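Local coordinates for class D beta-lactamase (Fusobacterium nucleatum subsp. polymorphum, PDB 4IED), which probably hydrolyses the beta-lactam ring of penicillin-type antibiotics to a substituted beta-amino acid, as a class D serine beta-lactamase, at residues Glu121-Gly126 and Lys135-Glu140; Gly195-Ala200 and Pro237-Ile242. All blocks are in the same frame, centred on the assembly; numbering follows the deposited sequence.

Interaction 1 of 2, residues Glu121-Gly126 and Lys135-Glu140; sequences ERMQEG and KEIGSE
The CD1 methyl of I137 presses on the side of the helix at M123 and Q124. It lies 3.5 Å from the backbone N of Q124 and 3.7 Å from Q124 CA. The same methyl meets the M123 side chain at its base, with M123 CG 3.7 Å from I137 CD1. Bends at chi2 and chi3 carry the M123 sulfur off toward the protein interior, where A115, L118 and F144 touch the side chain. I137 reaches the helix because CG1 stands anti to its own carbonyl carbon (chi1 -64°) and CD1 continues the chain outward (chi2 167°). The Q124 side chain runs past I137 in the opposite direction, and its CB is 3.9 Å from I137 CD1. The far end of Q124 bends at chi2 toward the backbone of K135. There Q124 OE1 is modelled 2.9 Å from K135 O. The amide may be flipped. Turned the other way, its nitrogen would face this carbonyl and a hydrogen bond would be possible.

The contact joins the long helix 108-130 to the loop that follows it. The chain turns back after the helix and packs against its flank in the all-helical part of the class D fold. Just past the apolar contact, I137 to E140 forms a type II' beta turn. G138 takes its second position, with positive phi. G138 O accepts a hydrogen bond from K120 NZ, which ties the turn to the helix one turn earlier.

M123 and I137 are buried, and F144 touches both. L127 also packs on I137. On the more open side, K135 NZ is held by N131 OD1 and G133 O. N134 OD1 accepts the backbone N-H of E136. N134 and E136 bind a magnesium ion in a crystal structure of this protein.

Interaction 2 of 2, residues Gly195-Ala200 and Pro237-Ile242; sequences GKTGWA and PKREEI
R239 reaches from the first turn of helix 238-249 to the strand and sets its guanidinium group against T197 and G198. The close packing is here. T197 CB sits over one face of the group, offset toward its rim, and is 3.7 Å from R239 CZ. The T197 methyl extends this cover, with CG2 3.8 Å from R239 NH2. At the edge, R239 NH1 gives a hydrogen bond to G198 O at 2.8 Å. The bond is bent, with an N-H...O angle of 127°, and weak. The R239 and T197 side chains cross at about a right angle, and a bend at chi3 (-70°) turns one guanidinium face to T197. R239 NE is held by L236 O, just before the helix.

The rest of the contact is loose. The helix and strand axes come no closer than 10.1 Å. W199 only brushes the rim, its CB 4.3 Å from R239 NH1. Its NE1 is hydrogen-bonded to I230 O. E240 stays at the margin and forms a salt bridge with R244. F211 of the neighbouring strand touches the side chains of T197, R239 and E240.

The contact is one point where the C-terminal helix packs on the central antiparallel sheet of the beta-lactamase fold. Among the contacts described here the guanidinium meets backbone carbonyls, G198 O and L236 O, and no carboxylate, so its charge is probably eased partly by peptide dipoles.

How the interactions relate
Both contacts are partly buried, but they hold different parts of the fold. Interaction 1 lies about 18 Å from the centre of the chain and joins a helix to the loop that follows it. Interaction 2 lies about 9 Å from that centre and joins an inner strand of the sheet to the C-terminal helix. Their centres are 25 Å apart, on opposite sides of the chain's centre, and they share no element. The first is local in sequence and mainly apolar, and its loop carries a residue of a magnesium site. The second spans 36 intervening residues, lies away from the annotated sites and is made largely through one long cationic side chain.

Interaction 1 of 2, residues Glu121-Gly126 and Lys135-Glu140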
loop_
_atom_site.group_PDB
_atom_site.type_symbol
_atom_site.label_atom_id
_atom_site.label_comp_id
_atom_site.label_asym_id
_atom_site.label_seq_id
_atom_site.Cartn_x
_atom_site.Cartn_y
_atom_site.Cartn_z
ATOM N N GLU A 121 3.220 21.775 -2.732
ATOM C CA GLU A 121 4.576 21.818 -3.222
ATOM C C GLU A 121 5.419 20.666 -2.677
ATOM O O GLU A 121 6.110 19.969 -3.422
ATOM C CB GLU A 121 5.248 23.187 -2.926
ATOM C CG GLU A 121 6.693 23.318 -3.339
ATOM C CD GLU A 121 7.293 24.747 -3.089
ATOM O OE1 GLU A 121 7.808 25.348 -4.041
ATOM O OE2 GLU A 121 7.284 25.283 -1.964
ATOM N N ARG A 122 5.354 20.451 -1.394
ATOM C CA ARG A 122 6.218 19.392 -0.776
ATOM C C ARG A 122 5.662 18.032 -1.117
ATOM O O ARG A 122 6.421 17.073 -1.362
ATOM C CB ARG A 122 6.312 19.549 0.734
ATOM C CG ARG A 122 7.121 20.765 1.138
ATOM C CD ARG A 122 7.463 20.812 2.621
ATOM N NE ARG A 122 6.257 20.967 3.413
ATOM C CZ ARG A 122 6.346 21.223 4.728
ATOM N NH1 ARG A 122 7.555 21.264 5.373
ATOM N NH2 ARG A 122 5.238 21.435 5.391
ATOM N N MET A 123 4.348 17.892 -1.214
ATOM C CA MET A 123 3.797 16.635 -1.585
ATOM C C MET A 123 4.214 16.266 -3.020
ATOM O O MET A 123 4.577 15.157 -3.332
ATOM C CB MET A 123 2.246 16.635 -1.516
ATOM C CG MET A 123 1.581 15.287 -1.728
ATOM S SD MET A 123 1.991 13.979 -0.541
ATOM C CE MET A 123 0.861 14.476 0.747
ATOM N N GLN A 124 4.076 17.223 -3.945
ATOM C CA GLN A 124 4.506 17.021 -5.330
ATOM C C GLN A 124 5.960 16.608 -5.413
ATOM O O GLN A 124 6.340 15.704 -6.161
ATOM C CB GLN A 124 4.232 18.249 -6.181
ATOM C CG GLN A 124 4.542 18.011 -7.628
ATOM C CD GLN A 124 3.502 17.183 -8.296
ATOM O OE1 GLN A 124 3.736 15.966 -8.699
ATOM N NE2 GLN A 124 2.363 17.715 -8.398
ATOM N N GLU A 125 6.830 17.299 -4.629
ATOM C CA GLU A 125 8.255 16.987 -4.675
ATOM C C GLU A 125 8.453 15.556 -4.209
ATOM O O GLU A 125 9.302 14.837 -4.761
ATOM C CB GLU A 125 8.973 17.989 -3.771
ATOM C CG GLU A 125 9.199 19.330 -4.480
ATOM C CD GLU A 125 9.649 20.514 -3.664
ATOM O OE1 GLU A 125 10.021 21.497 -4.407
ATOM O OE2 GLU A 125 9.568 20.514 -2.379
ATOM N N GLY A 126 7.696 15.081 -3.211
ATOM C CA GLY A 126 7.757 13.723 -2.753
ATOM C C GLY A 126 7.364 12.654 -3.753
ATOM O O GLY A 126 8.051 11.667 -3.987
ATOM N N LYS A 135 1.835 10.697 -10.629
ATOM C CA LYS A 135 2.334 11.896 -9.900
ATOM C C LYS A 135 1.304 13.071 -9.937
ATOM O O LYS A 135 1.660 14.229 -9.731
ATOM C CB LYS A 135 3.697 12.377 -10.373
ATOM C CG LYS A 135 4.810 11.339 -10.330
ATOM C CD LYS A 135 5.971 11.619 -11.240
ATOM C CE LYS A 135 5.756 11.230 -12.703
ATOM N NZ LYS A 135 5.594 9.796 -12.957
ATOM N N GLU A 136 0.033 12.806 -10.084
ATOM C CA GLU A 136 -0.943 13.888 -10.203
ATOM C C GLU A 136 -1.607 14.138 -8.831
ATOM O O GLU A 136 -2.180 13.197 -8.238
ATOM C CB GLU A 136 -2.000 13.490 -11.197
ATOM C CG GLU A 136 -1.403 13.305 -12.589
ATOM C CD GLU A 136 -0.885 14.607 -13.155
ATOM O OE1 GLU A 136 -1.623 15.604 -13.183
ATOM O OE2 GLU A 136 0.224 14.589 -13.693
ATOM N N ILE A 137 -1.593 15.380 -8.433
ATOM C CA ILE A 137 -2.227 15.841 -7.226
ATOM C C ILE A 137 -3.532 16.592 -7.533
ATOM O O ILE A 137 -4.378 16.765 -6.634
ATOM C CB ILE A 137 -1.285 16.632 -6.289
ATOM C CG1 ILE A 137 -0.178 15.669 -5.824
ATOM C CG2 ILE A 137 -2.074 17.347 -5.183
ATOM C CD1 ILE A 137 0.888 16.539 -5.191
ATOM N N GLY A 138 -3.697 17.192 -8.712
ATOM C CA GLY A 138 -4.943 17.999 -8.924
ATOM C C GLY A 138 -4.973 19.179 -7.964
ATOM O O GLY A 138 -3.981 19.777 -7.617
ATOM N N SER A 139 -6.184 19.512 -7.510
ATOM C CA SER A 139 -6.447 20.648 -6.664
ATOM C C SER A 139 -7.134 20.252 -5.367
ATOM O O SER A 139 -7.812 21.108 -4.762
ATOM C CB SER A 139 -7.341 21.643 -7.442
ATOM O OG SER A 139 -8.578 21.081 -7.791
ATOM N N GLU A 140 -6.901 19.049 -4.860
ATOM C CA GLU A 140 -7.545 18.517 -3.630
ATOM C C GLU A 140 -6.417 17.843 -2.836
ATOM O O GLU A 140 -6.115 16.671 -2.976
ATOM C CB GLU A 140 -8.646 17.495 -3.923
ATOM C CG GLU A 140 -9.870 18.104 -4.610
ATOM C CD GLU A 140 -10.771 18.887 -3.740
ATOM O OE1 GLU A 140 -10.587 18.820 -2.506
ATOM O OE2 GLU A 140 -11.661 19.586 -4.256
#

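Interaction 2 of 2, residues Gly195-Ala200 and Pro237-Ile242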
loop_
_atom_site.group_PDB
_atom_site.type_symbol
_atom_site.label_atom_id
_atom_site.label_comp_id
_atom_site.label_asym_id
_atom_site.label_seq_id
_atom_site.Cartn_x
_atom_site.Cartn_y
_atom_site.Cartn_z
ATOM N N GLY A 195 2.642 -4.952 4.877
ATOM C CA GLY A 195 1.711 -4.507 3.806
ATOM C C GLY A 195 0.685 -3.517 4.264
ATOM O O GLY A 195 0.751 -3.008 5.413
ATOM N N LYS A 196 -0.136 -3.099 3.272
ATOM C CA LYS A 196 -1.199 -2.124 3.488
ATOM C C LYS A 196 -2.355 -2.451 2.541
ATOM O O LYS A 196 -2.143 -2.657 1.362
ATOM C CB LYS A 196 -0.698 -0.714 3.232
ATOM C CG LYS A 196 -1.710 0.390 3.427
ATOM C CD LYS A 196 -2.020 0.650 4.886
ATOM C CE LYS A 196 -3.158 1.596 5.162
ATOM N NZ LYS A 196 -4.462 0.985 5.044
ATOM N N THR A 197 -3.554 -2.390 3.115
ATOM C CA THR A 197 -4.804 -2.589 2.338
ATOM C C THR A 197 -5.361 -1.234 1.937
ATOM O O THR A 197 -5.059 -0.157 2.506
ATOM C CB THR A 197 -5.831 -3.325 3.168
ATOM O OG1 THR A 197 -5.940 -2.647 4.452
ATOM C CG2 THR A 197 -5.475 -4.768 3.390
ATOM N N GLY A 198 -6.138 -1.240 0.869
ATOM C CA GLY A 198 -6.874 -0.012 0.423
ATOM C C GLY A 198 -8.096 -0.375 -0.386
ATOM O O GLY A 198 -8.194 -1.487 -0.853
ATOM N N TRP A 199 -9.022 0.546 -0.442
ATOM C CA TRP A 199 -10.246 0.305 -1.201
ATOM C C TRP A 199 -10.647 1.689 -1.838
ATOM O O TRP A 199 -11.070 2.620 -1.150
ATOM C CB TRP A 199 -11.389 -0.195 -0.312
ATOM C CG TRP A 199 -12.603 -0.722 -1.058
ATOM C CD1 TRP A 199 -12.638 -1.295 -2.290
ATOM C CD2 TRP A 199 -13.937 -0.844 -0.519
ATOM N NE1 TRP A 199 -13.921 -1.771 -2.553
ATOM C CE2 TRP A 199 -14.726 -1.507 -1.482
ATOM C CE3 TRP A 199 -14.524 -0.441 0.678
ATOM C CZ2 TRP A 199 -16.083 -1.725 -1.281
ATOM C CZ3 TRP A 199 -15.890 -0.680 0.863
ATOM C CH2 TRP A 199 -16.609 -1.329 -0.108
ATOM N N ALA A 200 -10.574 1.723 -3.151
ATOM C CA ALA A 200 -10.935 2.929 -3.907
ATOM C C ALA A 200 -12.432 2.874 -4.242
ATOM O O ALA A 200 -12.800 2.127 -5.111
ATOM C CB ALA A 200 -10.133 3.022 -5.163
ATOM N N PRO A 237 -11.973 -9.215 2.452
ATOM C CA PRO A 237 -10.988 -10.162 2.969
ATOM C C PRO A 237 -10.282 -10.924 1.868
ATOM O O PRO A 237 -9.216 -11.513 2.085
ATOM C CB PRO A 237 -11.860 -11.077 3.814
ATOM C CG PRO A 237 -12.953 -10.181 4.352
ATOM C CD PRO A 237 -13.312 -9.320 3.132
ATOM N N LYS A 238 -10.881 -10.995 0.671
ATOM C CA LYS A 238 -10.300 -11.772 -0.429
ATOM C C LYS A 238 -8.946 -11.221 -0.877
ATOM O O LYS A 238 -8.166 -11.976 -1.441
ATOM C CB LYS A 238 -11.240 -11.785 -1.662
ATOM C CG LYS A 238 -12.646 -12.432 -1.487
ATOM C CD LYS A 238 -12.827 -13.830 -1.987
ATOM C CE LYS A 238 -14.311 -14.304 -1.962
ATOM N NZ LYS A 238 -14.432 -15.813 -1.988
ATOM N N ARG A 239 -8.713 -9.929 -0.734
ATOM C CA ARG A 239 -7.385 -9.325 -1.148
ATOM C C ARG A 239 -6.263 -10.083 -0.487
ATOM O O ARG A 239 -5.383 -10.638 -1.177
ATOM C CB ARG A 239 -7.335 -7.898 -0.778
ATOM C CG ARG A 239 -8.499 -7.030 -1.286
ATOM C CD ARG A 239 -8.437 -5.661 -0.696
ATOM N NE ARG A 239 -8.751 -5.712 0.754
ATOM C CZ ARG A 239 -8.923 -4.681 1.575
ATOM N NH1 ARG A 239 -8.876 -3.439 1.085
ATOM N NH2 ARG A 239 -9.231 -4.887 2.826
ATOM N N GLU A 240 -6.284 -10.126 0.879
ATOM C CA GLU A 240 -5.213 -10.787 1.643
ATOM C C GLU A 240 -5.369 -12.323 1.530
ATOM O O GLU A 240 -4.335 -13.003 1.506
ATOM C CB GLU A 240 -5.320 -10.342 3.044
ATOM C CG GLU A 240 -4.223 -11.010 3.891
ATOM C CD GLU A 240 -3.978 -10.283 5.202
ATOM O OE1 GLU A 240 -3.112 -10.795 6.004
ATOM O OE2 GLU A 240 -4.537 -9.249 5.546
ATOM N N GLU A 241 -6.577 -12.891 1.389
ATOM C CA GLU A 241 -6.732 -14.331 1.243
ATOM C C GLU A 241 -5.968 -14.808 0.027
ATOM O O GLU A 241 -5.229 -15.807 0.089
ATOM C CB GLU A 241 -8.208 -14.697 1.116
ATOM C CG GLU A 241 -8.946 -14.654 2.445
ATOM C CD GLU A 241 -10.439 -14.912 2.301
ATOM O OE1 GLU A 241 -10.867 -15.333 1.116
ATOM O OE2 GLU A 241 -11.182 -14.749 3.344
ATOM N N ILE A 242 -6.104 -14.142 -1.124
ATOM C CA ILE A 242 -5.469 -14.630 -2.331
ATOM C C ILE A 242 -3.945 -14.536 -2.214
ATOM O O ILE A 242 -3.199 -15.451 -2.588
ATOM C CB ILE A 242 -5.960 -13.843 -3.602
ATOM C CG1 ILE A 242 -7.414 -14.232 -3.850
ATOM C CG2 ILE A 242 -5.022 -14.057 -4.787
ATOM C CD1 ILE A 242 -8.140 -13.296 -4.775
#